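Local atomic coordinates of agglutinin alpha chain (Artocarpus integer, PDB entry 4R6R), a protein that binds D-galactose and the T-antigen disaccharide Gal-beta1,3-GalNAc as a tetrameric plant lectin, and specifically recognises human IgA-1. Residues Ala3-Ala8 against Ser128-Leu133. Numbering follows the deposited sequence.
With EDO (1,2-ethanediol), chain N.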
loop_
_atom_site.group_PDB
_atom_site.type_symbol
_atom_site.label_atom_id
_atom_site.label_comp_id
_atom_site.label_asym_id
_atom_site.label_seq_id
_atom_site.Cartn_x
_atom_site.Cartn_y
_atom_site.Cartn_z
ATOM N N ALA A 3 27.100 -3.946 -6.150
ATOM C CA ALA A 3 25.658 -3.823 -5.920
ATOM C C ALA A 3 25.354 -2.478 -5.313
ATOM O O ALA A 3 26.137 -1.878 -4.601
ATOM C CB ALA A 3 25.112 -4.933 -5.004
ATOM N N PHE A 4 24.156 -1.985 -5.602
ATOM C CA PHE A 4 23.666 -0.761 -4.988
ATOM C C PHE A 4 22.169 -0.935 -4.759
ATOM O O PHE A 4 21.499 -1.758 -5.384
ATOM C CB PHE A 4 23.893 0.472 -5.835
ATOM C CG PHE A 4 23.000 0.566 -7.055
ATOM C CD1 PHE A 4 23.436 0.103 -8.290
ATOM C CD2 PHE A 4 21.740 1.251 -7.013
ATOM C CE1 PHE A 4 22.668 0.201 -9.446
ATOM C CE2 PHE A 4 20.980 1.371 -8.183
ATOM C CZ PHE A 4 21.419 0.881 -9.394
ATOM N N ASP A 5 21.698 -0.203 -3.762
ATOM C CA ASP A 5 20.244 -0.234 -3.430
ATOM C C ASP A 5 19.902 1.085 -2.811
ATOM O O ASP A 5 20.298 1.364 -1.653
ATOM C CB ASP A 5 19.990 -1.385 -2.460
ATOM C CG ASP A 5 18.514 -1.564 -2.102
ATOM O OD1 ASP A 5 17.685 -0.753 -2.518
ATOM O OD2 ASP A 5 18.165 -2.568 -1.421
ATOM N N ASP A 6 19.247 1.964 -3.577
ATOM C CA ASP A 6 18.952 3.292 -3.069
ATOM C C ASP A 6 17.882 3.295 -1.996
ATOM O O ASP A 6 17.980 4.156 -1.108
ATOM C CB ASP A 6 18.523 4.265 -4.155
ATOM C CG ASP A 6 19.645 4.647 -5.084
ATOM O OD1 ASP A 6 20.887 4.535 -4.733
ATOM O OD2 ASP A 6 19.362 5.097 -6.176
ATOM N N GLY A 7 17.013 2.303 -2.030
ATOM C CA GLY A 7 15.832 2.210 -1.145
ATOM C C GLY A 7 14.654 2.849 -1.813
ATOM O O GLY A 7 14.669 3.165 -2.991
ATOM N N ALA A 8 13.593 3.015 -1.018
ATOM C CA ALA A 8 12.366 3.647 -1.496
ATOM C C ALA A 8 12.143 5.100 -1.016
ATOM O O ALA A 8 12.482 5.417 0.133
ATOM C CB ALA A 8 11.185 2.769 -1.053
ATOM N N SER A 128 16.460 -3.358 -10.482
ATOM C CA SER A 128 15.060 -3.540 -10.100
ATOM C C SER A 128 14.501 -2.191 -9.689
ATOM O O SER A 128 15.250 -1.243 -9.421
ATOM C CB SER A 128 14.944 -4.500 -8.957
ATOM O OG SER A 128 15.512 -5.785 -9.299
ATOM N N MET A 129 13.163 -2.097 -9.577
ATOM C CA MET A 129 12.482 -0.859 -9.234
ATOM C C MET A 129 11.491 -1.103 -8.082
ATOM O O MET A 129 10.751 -2.103 -8.069
ATOM C CB MET A 129 11.747 -0.328 -10.419
ATOM C CG MET A 129 12.736 0.081 -11.544
ATOM S SD MET A 129 11.969 0.843 -12.953
ATOM C CE MET A 129 11.196 -0.556 -13.727
ATOM N N TYR A 130 11.534 -0.202 -7.118
ATOM C CA TYR A 130 10.529 -0.148 -6.064
ATOM C C TYR A 130 9.371 0.588 -6.637
ATOM O O TYR A 130 9.514 1.626 -7.291
ATOM C CB TYR A 130 11.044 0.745 -4.939
ATOM C CG TYR A 130 12.157 0.103 -4.150
ATOM C CD1 TYR A 130 13.524 0.135 -4.608
ATOM C CD2 TYR A 130 11.933 -0.462 -2.897
ATOM C CE1 TYR A 130 14.575 -0.413 -3.846
ATOM C CE2 TYR A 130 12.970 -0.972 -2.115
ATOM C CZ TYR A 130 14.306 -0.936 -2.586
ATOM O OH TYR A 130 15.276 -1.449 -1.799
ATOM N N LEU A 131 8.134 0.037 -6.424
ATOM C CA LEU A 131 6.883 0.702 -6.890
ATOM C C LEU A 131 5.974 0.961 -5.697
ATOM O O LEU A 131 5.925 0.133 -4.738
ATOM C CB LEU A 131 6.065 -0.235 -7.810
ATOM C CG LEU A 131 6.835 -0.732 -9.046
ATOM C CD1 LEU A 131 5.953 -1.708 -9.869
ATOM C CD2 LEU A 131 7.283 0.433 -9.898
ATOM N N SER A 132 5.262 2.101 -5.793
ATOM C CA SER A 132 4.300 2.442 -4.740
ATOM C C SER A 132 3.164 3.234 -5.322
ATOM O O SER A 132 3.273 3.835 -6.374
ATOM C CB SER A 132 5.058 3.211 -3.642
ATOM O OG SER A 132 4.164 3.381 -2.488
ATOM N N LEU A 133 2.083 3.331 -4.558
ATOM C CA LEU A 133 1.091 4.328 -4.843
ATOM C C LEU A 133 1.688 5.475 -4.051
ATOM O O LEU A 133 2.714 5.358 -3.340
ATOM C CB LEU A 133 -0.259 3.885 -4.232
ATOM C CG LEU A 133 -0.871 2.588 -4.800
ATOM C CD1 LEU A 133 -2.067 2.176 -3.922
ATOM C CD2 LEU A 133 -1.284 2.784 -6.233
ATOM O OXT LEU A 133 1.186 6.518 -4.192
HETATM C C1 EDO N . 24.589 2.527 -1.722
HETATM O O1 EDO N . 24.406 3.786 -2.390
HETATM C C2 EDO N . 23.693 1.602 -2.420
HETATM O O2 EDO N . 23.375 0.621 -1.499
#
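Tyr-130 reaches from the last strand of the alpha chain to its first, within a beta-prism fold of the jacalin type, laying its ring along Gly-7 and Ala-8 and meeting Asp-5 with its hydroxyl. Within this chain, strands 2-5 and 124-132 are the outer members of one three-stranded antiparallel sheet; strand 110-120 runs between them, so the two ends of the chain meet here through side chains and not through backbone pairing. The close-packed part is the ring face over Gly-7 and Ala-8. Gly-7 O sits 3.6 Å from Tyr-130 CD1, over the face but displaced from its centre, while Ala-8 N lies over the middle of the ring. Glycine suits the bend because its phi is positive (92°), and the small methyl of Ala-8 rests on the same face near its rim, with CB 3.8 Å from Tyr-130 CD2. A bound peptide continues the sheet beyond Met-129, Tyr-130 and Leu-131 and packs an apolar side chain on Tyr-130. The looser side belongs to Asp-5, whose exposed carboxylate meets the phenol at the ring's edge and touches little else of segment 128-133. With CG anti to the backbone N (chi1 -177°), that carboxylate swings toward the tyrosine, and its OD1 also accepts a weak bond from Gly-7 N. Tyr-130 OH donates to Asp-5 OD1 at 2.6 Å, meeting its syn lone pair, with carboxylate and ring planes 32° apart.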